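Local coordinates for Pre-mRNA splicing helicase-like protein (Chaetomium thermophilum, PDB 4RVQ) that probably acts in pre-mRNA splicing as part of the spliceosomal helicase Brr2, its noncanonical PWI domain likely serving contacts with protein or RNA, at residues 26-31 and 40-45; 68-73 and 80-85; 89-94 and 123-128. All blocks are in the same frame, centred on the assembly; numbering follows the deposited sequence. Where two conformers were deposited one is given.

How the contacts relate
Three helix pairs of one all-helical PWI-like domain follow one another along the chain. Contact 1 joins helix 23-29 to helix 35-50, contact 2 joins helix 63-73 to helix 79-87, and contact 3 joins helix 89-99 to helix 120-127. The first two have centres about 11 Å apart and touch directly: Lys-41 NZ probably donates to Leu-73 O, and Leu-73 also packs on Ser-44 and Ala-45, so they form one continuous core. Contact 3 lies across the chain's centre, its own centre about 19 Å from that of contact 1 and 20 Å from that of contact 2. Between its segments the link is a salt bridge. Together the contacts probably help tie the helices into one domain.

Contact 1. Residues 26-31 and 40-45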
loop_
_atom_site.group_PDB
_atom_site.type_symbol
_atom_site.label_atom_id
_atom_site.label_comp_id
_atom_site.label_asym_id
_atom_site.label_seq_id
_atom_site.Cartn_x
_atom_site.Cartn_y
_atom_site.Cartn_z
ATOM N N ARG A 26 -5.408 8.200 -3.005
ATOM C CA ARG A 26 -6.135 9.065 -2.070
ATOM C C ARG A 26 -5.334 9.365 -0.838
ATOM O O ARG A 26 -5.379 10.490 -0.344
ATOM C CB ARG A 26 -7.463 8.499 -1.600
ATOM C CG ARG A 26 -8.520 8.511 -2.609
ATOM C CD ARG A 26 -9.909 8.259 -1.989
ATOM N NE ARG A 26 -9.988 7.022 -1.213
ATOM C CZ ARG A 26 -10.092 5.800 -1.729
ATOM N NH1 ARG A 26 -10.167 5.612 -3.039
ATOM N NH2 ARG A 26 -10.122 4.746 -0.929
ATOM N N GLN A 27 -4.567 8.397 -0.334
ATOM C CA GLN A 27 -3.751 8.721 0.837
ATOM C C GLN A 27 -2.703 9.756 0.467
ATOM O O GLN A 27 -2.446 10.688 1.227
ATOM C CB GLN A 27 -3.050 7.497 1.403
ATOM C CG GLN A 27 -3.900 6.289 1.615
ATOM C CD GLN A 27 -5.255 6.627 2.215
ATOM O OE1 GLN A 27 -5.322 7.159 3.328
ATOM N NE2 GLN A 27 -6.341 6.310 1.499
ATOM N N ILE A 28 -2.065 9.594 -0.684
ATOM C CA ILE A 28 -1.046 10.521 -1.132
ATOM C C ILE A 28 -1.663 11.876 -1.464
ATOM O O ILE A 28 -1.079 12.927 -1.161
ATOM C CB ILE A 28 -0.346 9.917 -2.350
ATOM C CG1 ILE A 28 0.472 8.697 -1.908
ATOM C CG2 ILE A 28 0.498 10.979 -3.064
ATOM C CD1 ILE A 28 1.155 7.951 -3.071
ATOM N N GLY A 29 -2.863 11.863 -2.033
ATOM C CA GLY A 29 -3.528 13.085 -2.444
ATOM C C GLY A 29 -3.899 14.009 -1.295
ATOM O O GLY A 29 -4.121 15.219 -1.477
ATOM N N ARG A 30 -4.019 13.477 -0.087
ATOM C CA ARG A 30 -4.269 14.335 1.059
ATOM C C ARG A 30 -3.102 15.244 1.349
ATOM O O ARG A 30 -3.298 16.313 1.908
ATOM C CB ARG A 30 -4.552 13.493 2.269
ATOM C CG ARG A 30 -5.864 12.801 2.127
ATOM C CD ARG A 30 -6.533 12.515 3.446
ATOM N NE ARG A 30 -7.665 11.625 3.221
ATOM C CZ ARG A 30 -7.575 10.294 3.219
ATOM N NH1 ARG A 30 -6.403 9.703 3.452
ATOM N NH2 ARG A 30 -8.645 9.541 2.972
ATOM N N VAL A 31 -1.894 14.826 0.955
ATOM C CA VAL A 31 -0.671 15.601 1.120
ATOM C C VAL A 31 -0.305 16.357 -0.171
ATOM O O VAL A 31 0.261 17.446 -0.099
ATOM C CB VAL A 31 0.538 14.672 1.493
ATOM C CG1 VAL A 31 1.822 15.465 1.495
ATOM C CG2 VAL A 31 0.326 13.956 2.784
ATOM N N ASP A 40 1.949 10.659 -10.105
ATOM C CA ASP A 40 3.352 10.278 -10.185
ATOM C C ASP A 40 3.799 9.576 -8.914
ATOM O O ASP A 40 4.487 8.552 -8.970
ATOM C CB ASP A 40 4.234 11.515 -10.330
ATOM C CG ASP A 40 4.306 12.096 -11.735
ATOM O OD1 ASP A 40 3.769 11.503 -12.692
ATOM O OD2 ASP A 40 4.909 13.184 -11.841
ATOM N N LYS A 41 3.449 10.151 -7.756
ATOM C CA LYS A 41 3.910 9.606 -6.499
ATOM C C LYS A 41 3.276 8.241 -6.215
ATOM O O LYS A 41 3.893 7.401 -5.567
ATOM C CB LYS A 41 3.695 10.600 -5.371
ATOM C CG LYS A 41 4.584 11.855 -5.503
ATOM C CD LYS A 41 4.712 12.721 -4.269
ATOM C CE LYS A 41 5.565 13.936 -4.448
ATOM N NZ LYS A 41 7.009 13.638 -4.709
ATOM N N THR A 42 2.051 8.011 -6.685
ATOM C CA THR A 42 1.407 6.718 -6.543
ATOM C C THR A 42 2.186 5.660 -7.324
ATOM O O THR A 42 2.497 4.594 -6.803
ATOM C CB THR A 42 -0.055 6.786 -7.000
ATOM O OG1 THR A 42 -0.762 7.753 -6.229
ATOM C CG2 THR A 42 -0.762 5.474 -6.882
ATOM N N THR A 43 2.477 5.954 -8.580
ATOM C CA THR A 43 3.254 5.042 -9.405
ATOM C C THR A 43 4.609 4.722 -8.776
ATOM O O THR A 43 5.011 3.555 -8.680
ATOM C CB THR A 43 3.444 5.648 -10.818
ATOM O OG1 THR A 43 2.158 5.854 -11.391
ATOM C CG2 THR A 43 4.248 4.729 -11.702
ATOM N N SER A 44 5.282 5.773 -8.329
ATOM C CA SER A 44 6.592 5.579 -7.712
ATOM C C SER A 44 6.505 4.800 -6.399
ATOM O O SER A 44 7.317 3.903 -6.138
ATOM C CB SER A 44 7.265 6.904 -7.455
ATOM O OG SER A 44 7.525 7.562 -8.671
ATOM N N ALA A 45 5.517 5.113 -5.587
ATOM C CA ALA A 45 5.380 4.424 -4.314
ATOM C C ALA A 45 5.123 2.943 -4.513
ATOM O O ALA A 45 5.683 2.102 -3.793
ATOM C CB ALA A 45 4.267 5.064 -3.475
#
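Ile-28 turns its CG1 branch beside its own backbone N (chi1 -69°) and then runs straight out to CD1 (chi2 176°), and this extended arm carries the contact from helix 23-29 to helix 35-50. The two helices are successive elements of the PWI-like helical domain, and Ile-28 bridges them as a forked apolar knob. Its tip, CD1, comes down on the backbone of the second helix, 3.7 Å from Thr-42 CA. The other methyl, CG2, rests against the stem of Lys-41, with Ile-28 CG2 4.0 Å from Lys-41 CB. A beta-branched residue suits the place because its two arms reach two neighbouring residues at once.

On the receiving side Thr-42 sets OG1 beside its own backbone N (chi1 -59°), where it bonds to Gln-38 O one helical turn earlier. The hydroxyl is thus satisfied in a buried setting while it also meets the isoleucine methyl, Thr-42 OG1 lying 3.7 Å from Ile-28 CD1. Lys-41 offers carbon to the contact and sends its polar end elsewhere: it contributes CB, while the rest of its chain leads away and bends at the last torsion; NZ bonds to Leu-73 O, and the ammonium also makes a cation-pi contact with Tyr-32. Ala-45, one turn on, is small enough to let the knob in: Ile-28 CD1 stands 4.3 Å from Ala-45 CB, and the same alanine is packed from helix 63-73 by Leu-70 and Leu-73. Phe-74 touches Ile-28 as well. The tip of the isoleucine also meets a carbonyl already used by the helix: Lys-41 O accepts from Ala-45 N at 2.8 Å, and Ile-28 CD1 touches that oxygen at 3.7 Å.

Contact 2. Residues 68-73 and 80-85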
loop_
_atom_site.group_PDB
_atom_site.type_symbol
_atom_site.label_atom_id
_atom_site.label_comp_id
_atom_site.label_asym_id
_atom_site.label_seq_id
_atom_site.Cartn_x
_atom_site.Cartn_y
_atom_site.Cartn_z
ATOM N N ASN A 68 14.288 4.547 2.628
ATOM C CA ASN A 68 14.994 5.720 2.133
ATOM C C ASN A 68 14.300 6.323 0.914
ATOM O O ASN A 68 14.090 7.541 0.854
ATOM C CB ASN A 68 16.435 5.375 1.813
ATOM C CG ASN A 68 17.327 5.370 3.054
ATOM O OD1 ASN A 68 16.953 5.850 4.143
ATOM N ND2 ASN A 68 18.512 4.819 2.893
ATOM N N ASP A 69 13.933 5.486 -0.037
ATOM C CA ASP A 69 13.336 5.976 -1.249
ATOM C C ASP A 69 11.961 6.570 -0.985
ATOM O O ASP A 69 11.597 7.599 -1.546
ATOM C CB ASP A 69 13.259 4.870 -2.298
ATOM C CG ASP A 69 14.630 4.482 -2.849
ATOM O OD1 ASP A 69 15.623 5.162 -2.545
ATOM O OD2 ASP A 69 14.692 3.462 -3.565
ATOM N N LEU A 70 11.171 5.942 -0.123
ATOM C CA LEU A 70 9.847 6.466 0.186
ATOM C C LEU A 70 9.943 7.805 0.951
ATOM O O LEU A 70 9.132 8.720 0.744
ATOM C CB LEU A 70 8.955 5.406 0.890
ATOM C CG LEU A 70 7.450 5.441 0.669
ATOM C CD1 LEU A 70 7.114 5.181 -0.779
ATOM C CD2 LEU A 70 6.763 4.432 1.574
ATOM N N MET A 71 10.918 7.904 1.864
ATOM C CA MET A 71 11.025 9.146 2.612
ATOM C C MET A 71 11.340 10.306 1.654
ATOM O O MET A 71 10.816 11.404 1.819
ATOM C CB MET A 71 12.093 9.050 3.701
ATOM C CG MET A 71 11.646 8.144 4.859
ATOM S SD MET A 71 12.781 8.055 6.255
ATOM C CE MET A 71 14.256 7.355 5.452
ATOM N N GLU A 72 12.238 10.087 0.691
ATOM C CA GLU A 72 12.541 11.104 -0.293
ATOM C C GLU A 72 11.315 11.432 -1.168
ATOM O O GLU A 72 11.076 12.594 -1.474
ATOM C CB GLU A 72 13.684 10.647 -1.177
ATOM C CG GLU A 72 14.067 11.702 -2.222
ATOM C CD GLU A 72 15.272 11.335 -3.062
ATOM O OE1 GLU A 72 15.357 11.774 -4.243
ATOM O OE2 GLU A 72 16.155 10.610 -2.564
ATOM N N LEU A 73 10.531 10.413 -1.516
ATOM C CA LEU A 73 9.358 10.622 -2.344
ATOM C C LEU A 73 8.384 11.572 -1.663
ATOM O O LEU A 73 7.682 12.354 -2.326
ATOM C CB LEU A 73 8.688 9.281 -2.628
ATOM C CG LEU A 73 7.501 9.315 -3.587
ATOM C CD1 LEU A 73 7.990 9.694 -5.027
ATOM C CD2 LEU A 73 6.794 7.959 -3.619
ATOM N N GLU A 80 4.757 9.428 9.227
ATOM C CA GLU A 80 3.706 8.494 9.642
ATOM C C GLU A 80 3.064 7.807 8.427
ATOM O O GLU A 80 2.769 6.607 8.456
ATOM C CB GLU A 80 2.655 9.177 10.519
ATOM C CG GLU A 80 3.182 9.580 11.895
ATOM C CD GLU A 80 2.081 9.953 12.863
ATOM O OE1 GLU A 80 0.903 10.018 12.462
ATOM O OE2 GLU A 80 2.404 10.174 14.046
ATOM N N LEU A 81 2.849 8.554 7.346
ATOM C CA LEU A 81 2.284 7.966 6.131
ATOM C C LEU A 81 3.299 7.002 5.542
ATOM O O LEU A 81 2.958 5.880 5.143
ATOM C CB LEU A 81 1.873 9.063 5.159
ATOM C CG LEU A 81 1.385 8.560 3.804
ATOM C CD1 LEU A 81 0.231 7.573 3.952
ATOM C CD2 LEU A 81 0.912 9.738 2.978
ATOM N N VAL A 82 4.562 7.426 5.475
ATOM C CA VAL A 82 5.615 6.553 4.987
ATOM C C VAL A 82 5.603 5.198 5.730
ATOM O O VAL A 82 5.594 4.127 5.114
ATOM C CB VAL A 82 6.989 7.221 5.147
ATOM C CG1 VAL A 82 8.084 6.227 4.859
ATOM C CG2 VAL A 82 7.106 8.416 4.221
ATOM N N GLN A 83 5.594 5.236 7.064
ATOM C CA GLN A 83 5.634 3.974 7.865
ATOM C C GLN A 83 4.371 3.181 7.654
ATOM O O GLN A 83 4.432 1.976 7.590
ATOM C CB GLN A 83 5.839 4.096 9.419
ATOM C CG GLN A 83 5.817 2.664 10.268
ATOM C CD GLN A 83 6.208 2.776 11.812
ATOM O OE1 GLN A 83 6.489 3.890 12.275
ATOM N NE2 GLN A 83 6.166 1.616 12.631
ATOM N N LYS A 84 3.218 3.841 7.576
ATOM C CA LYS A 84 1.978 3.106 7.328
ATOM C C LYS A 84 2.061 2.299 6.026
ATOM O O LYS A 84 1.622 1.151 5.949
ATOM C CB LYS A 84 0.791 4.069 7.280
ATOM C CG LYS A 84 -0.536 3.415 6.997
ATOM C CD LYS A 84 -1.701 4.355 7.211
ATOM C CE LYS A 84 -3.027 3.754 6.955
ATOM N NZ LYS A 84 -4.037 4.847 6.952
ATOM N N LEU A 85 2.610 2.924 4.986
ATOM C CA LEU A 85 2.723 2.240 3.714
ATOM C C LEU A 85 3.694 1.058 3.792
ATOM O O LEU A 85 3.445 -0.028 3.309
ATOM C CB LEU A 85 3.145 3.223 2.613
ATOM C CG LEU A 85 2.113 4.332 2.338
ATOM C CD1 LEU A 85 2.641 5.220 1.214
ATOM C CD2 LEU A 85 0.721 3.792 2.013
#
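Leu-70 and Val-82, the nearest CA pair of segments 68-73 and 80-85, face each other, and each is the bump that the other helix makes room for. From helix 63-73, the CD2 branch of Leu-70, in the conformer described, drops between Val-82 and Leu-85, residues one turn apart. It meets both the backbone, with Leu-70 CD2 3.7 Å from Val-82 O, and a side-chain stem, with Leu-70 CD2 4.0 Å from Leu-85 CB. The side chains of Leu-70 and Leu-85 cross at about a right angle.

Going the other way, Val-82 fills the notch between Leu-70 and Met-71. Its CG1, anti to the backbone N (chi1 170°), touches both walls: Val-82 CG1 is 4.1 Å from Leu-70 CB and 4.0 Å from Met-71 CG. The second methyl, Val-82 CG2, lies over the main chain, 4.0 Å from Leu-70 O. A short branched valine fits such a shallow notch, whereas the longer leucine carries its CD2 to the Val-82 carbonyl and the Leu-85 stem. Met-71 lends only the start of its chain, which then bends at chi3 and leads away from the other helix.

Beyond these residues, Leu-85 also packs on Trp-23 and Leu-24 of helix 23-29. With the axes of segments 68-73 and 80-85 coming within 9.7 Å and running 141° to each other, the pair is a splayed antiparallel helical hairpin closed by a short connection, as expected in a compact helical bundle.

Contact 3. Residues 89-94 and 123-128; sequences RDKVVW and LDELYG. With EDO (1,2-ethanediol), chain G; SO4 (sulfate ion), chain B.
An interhelical salt bridge joins helix 89-99 to helix 120-127: Lys-91 NZ donates to Glu-125 OE2 at 2.7 Å. The lysine is extended beyond CG and meets the glutamate chain at about a right angle. Its ammonium approaches OE2 on the syn side, 20° out of the carboxylate plane, while Lys-91 NZ stands 3.4 Å from Glu-125 OE1. Long, flexible, oppositely charged chains suit segments 89-94 and 123-128, whose nearest CA atoms, those of Lys-91 and Leu-123, are 9.6 Å apart. A loop adds main-chain partners: NZ also bonds to Val-14 O, and OE2 accepts from Ala-16 N. With an alanine in place of Glu-125, the Lys-91 ammonium is likely to lose its countercharge and Ala-16 N its acceptor.

On helix 89-99 Arg-89 grips a sulfate edge-on: NH1, also bonded to Ile-86 O, reaches sulfate O3 at 3.0 Å and NH2 reaches O2 at 2.9 Å. An ethanediol, like the sulfate probably from the crystallisation liquor, accepts at O1 from Trp-94 NE1 and donates from O2 to Asp-90 OD1. The Lys-91 bridge is typical of charged pairs linking helices in a helical domain such as this PWI-like one.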
loop_
_atom_site.group_PDB
_atom_site.type_symbol
_atom_site.label_atom_id
_atom_site.label_comp_id
_atom_site.label_asym_id
_atom_site.label_seq_id
_atom_site.Cartn_x
_atom_site.Cartn_y
_atom_site.Cartn_z
ATOM N N ARG A 89 3.142 -2.968 3.142
ATOM C CA ARG A 89 3.635 -2.998 1.775
ATOM C C ARG A 89 3.012 -4.119 0.957
ATOM O O ARG A 89 2.673 -3.888 -0.208
ATOM C CB ARG A 89 5.158 -3.025 1.765
ATOM C CG ARG A 89 5.779 -4.173 2.505
ATOM C CD ARG A 89 7.252 -3.884 2.815
ATOM N NE ARG A 89 7.920 -4.950 3.572
ATOM C CZ ARG A 89 7.838 -5.122 4.892
ATOM N NH1 ARG A 89 7.134 -4.321 5.647
ATOM N NH2 ARG A 89 8.481 -6.121 5.453
ATOM N N ASP A 90 2.856 -5.317 1.497
ATOM C CA ASP A 90 2.274 -6.402 0.729
ATOM C C ASP A 90 0.811 -6.103 0.363
ATOM O O ASP A 90 0.403 -6.260 -0.800
ATOM C CB ASP A 90 2.338 -7.716 1.490
ATOM C CG ASP A 90 3.726 -8.249 1.622
ATOM O OD1 ASP A 90 4.525 -8.158 0.662
ATOM O OD2 ASP A 90 4.026 -8.821 2.690
ATOM N N LYS A 91 0.024 -5.661 1.333
ATOM C CA LYS A 91 -1.349 -5.314 1.061
ATOM C C LYS A 91 -1.450 -4.215 0.019
ATOM O O LYS A 91 -2.278 -4.301 -0.907
ATOM C CB LYS A 91 -2.051 -4.830 2.319
ATOM C CG LYS A 91 -2.681 -5.871 3.185
ATOM C CD LYS A 91 -3.403 -5.287 4.369
ATOM C CE LYS A 91 -4.315 -6.301 5.012
ATOM N NZ LYS A 91 -4.859 -5.854 6.302
ATOM N N VAL A 92 -0.690 -3.142 0.198
ATOM C CA VAL A 92 -0.826 -2.012 -0.701
ATOM C C VAL A 92 -0.462 -2.415 -2.132
ATOM O O VAL A 92 -1.193 -2.106 -3.080
ATOM C CB VAL A 92 0.030 -0.831 -0.227
ATOM C CG1 VAL A 92 0.007 0.335 -1.239
ATOM C CG2 VAL A 92 -0.492 -0.319 1.100
ATOM N N VAL A 93 0.649 -3.089 -2.325
ATOM C CA VAL A 93 1.111 -3.428 -3.657
ATOM C C VAL A 93 0.133 -4.410 -4.308
ATOM O O VAL A 93 -0.319 -4.212 -5.448
ATOM C CB VAL A 93 2.542 -4.027 -3.600
ATOM C CG1 VAL A 93 2.910 -4.632 -4.900
ATOM C CG2 VAL A 93 3.576 -2.960 -3.188
ATOM N N TRP A 94 -0.145 -5.522 -3.632
ATOM C CA TRP A 94 -0.923 -6.570 -4.236
ATOM C C TRP A 94 -2.381 -6.229 -4.387
ATOM O O TRP A 94 -3.005 -6.573 -5.402
ATOM C CB TRP A 94 -0.726 -7.892 -3.484
ATOM C CG TRP A 94 0.633 -8.470 -3.751
ATOM C CD1 TRP A 94 1.729 -8.440 -2.952
ATOM C CD2 TRP A 94 1.015 -9.185 -4.910
ATOM N NE1 TRP A 94 2.757 -9.086 -3.538
ATOM C CE2 TRP A 94 2.364 -9.558 -4.755
ATOM C CE3 TRP A 94 0.347 -9.561 -6.074
ATOM C CZ2 TRP A 94 3.039 -10.275 -5.715
ATOM C CZ3 TRP A 94 1.027 -10.280 -7.036
ATOM C CH2 TRP A 94 2.368 -10.611 -6.868
ATOM N N LEU A 123 -5.761 -12.674 1.060
ATOM C CA LEU A 123 -6.911 -13.146 0.319
ATOM C C LEU A 123 -8.045 -13.581 1.239
ATOM O O LEU A 123 -9.210 -13.342 0.943
ATOM C CB LEU A 123 -6.522 -14.262 -0.634
ATOM C CG LEU A 123 -5.579 -13.817 -1.741
ATOM C CD1 LEU A 123 -5.083 -15.032 -2.533
ATOM C CD2 LEU A 123 -6.238 -12.763 -2.666
ATOM N N ASP A 124 -7.709 -14.228 2.372
ATOM C CA ASP A 124 -8.729 -14.585 3.339
ATOM C C ASP A 124 -9.402 -13.355 3.893
ATOM O O ASP A 124 -10.624 -13.320 4.082
ATOM C CB ASP A 124 -8.111 -15.357 4.499
ATOM C CG ASP A 124 -7.788 -16.793 4.172
ATOM O OD1 ASP A 124 -8.227 -17.340 3.154
ATOM O OD2 ASP A 124 -7.092 -17.429 5.000
ATOM N N GLU A 125 -8.635 -12.310 4.154
ATOM C CA GLU A 125 -9.219 -11.068 4.635
ATOM C C GLU A 125 -10.156 -10.480 3.568
ATOM O O GLU A 125 -11.267 -10.020 3.860
ATOM C CB GLU A 125 -8.088 -10.084 4.923
ATOM C CG GLU A 125 -8.244 -9.343 6.114
ATOM C CD GLU A 125 -7.189 -8.349 6.468
ATOM O OE1 GLU A 125 -6.494 -8.584 7.466
ATOM O OE2 GLU A 125 -7.115 -7.285 5.925
ATOM N N LEU A 126 -9.692 -10.458 2.320
ATOM C CA LEU A 126 -10.451 -9.805 1.251
ATOM C C LEU A 126 -11.762 -10.533 0.971
ATOM O O LEU A 126 -12.811 -9.909 0.875
ATOM C CB LEU A 126 -9.608 -9.760 -0.016
ATOM C CG LEU A 126 -10.239 -9.080 -1.212
ATOM C CD1 LEU A 126 -10.505 -7.623 -0.883
ATOM C CD2 LEU A 126 -9.360 -9.223 -2.422
ATOM N N TYR A 127 -11.683 -11.848 0.822
ATOM C CA TYR A 127 -12.791 -12.646 0.347
ATOM C C TYR A 127 -13.569 -13.363 1.441
ATOM O O TYR A 127 -14.684 -13.850 1.210
ATOM C CB TYR A 127 -12.302 -13.670 -0.692
ATOM C CG TYR A 127 -11.737 -13.068 -1.960
ATOM C CD1 TYR A 127 -12.362 -12.010 -2.603
ATOM C CD2 TYR A 127 -10.578 -13.555 -2.524
ATOM C CE1 TYR A 127 -11.873 -11.491 -3.784
ATOM C CE2 TYR A 127 -10.074 -13.027 -3.706
ATOM C CZ TYR A 127 -10.726 -11.980 -4.325
ATOM O OH TYR A 127 -10.237 -11.458 -5.496
ATOM N N GLY A 128 -13.011 -13.441 2.632
ATOM C CA GLY A 128 -13.587 -14.177 3.747
ATOM C C GLY A 128 -13.147 -15.623 3.752
ATOM O O GLY A 128 -12.647 -16.146 2.767
HETATM C C1 EDO G . 6.458 -7.659 -2.486
HETATM O O1 EDO G . 5.917 -8.668 -3.350
HETATM C C2 EDO G . 5.357 -6.650 -2.181
HETATM O O2 EDO G . 5.620 -5.984 -0.942
HETATM S S SO4 B . 7.292 -6.328 9.022
HETATM O O1 SO4 B . 6.292 -7.355 8.727
HETATM O O2 SO4 B . 8.543 -6.615 8.285
HETATM O O3 SO4 B . 6.731 -5.066 8.575
HETATM O O4 SO4 B . 7.516 -6.369 10.427
#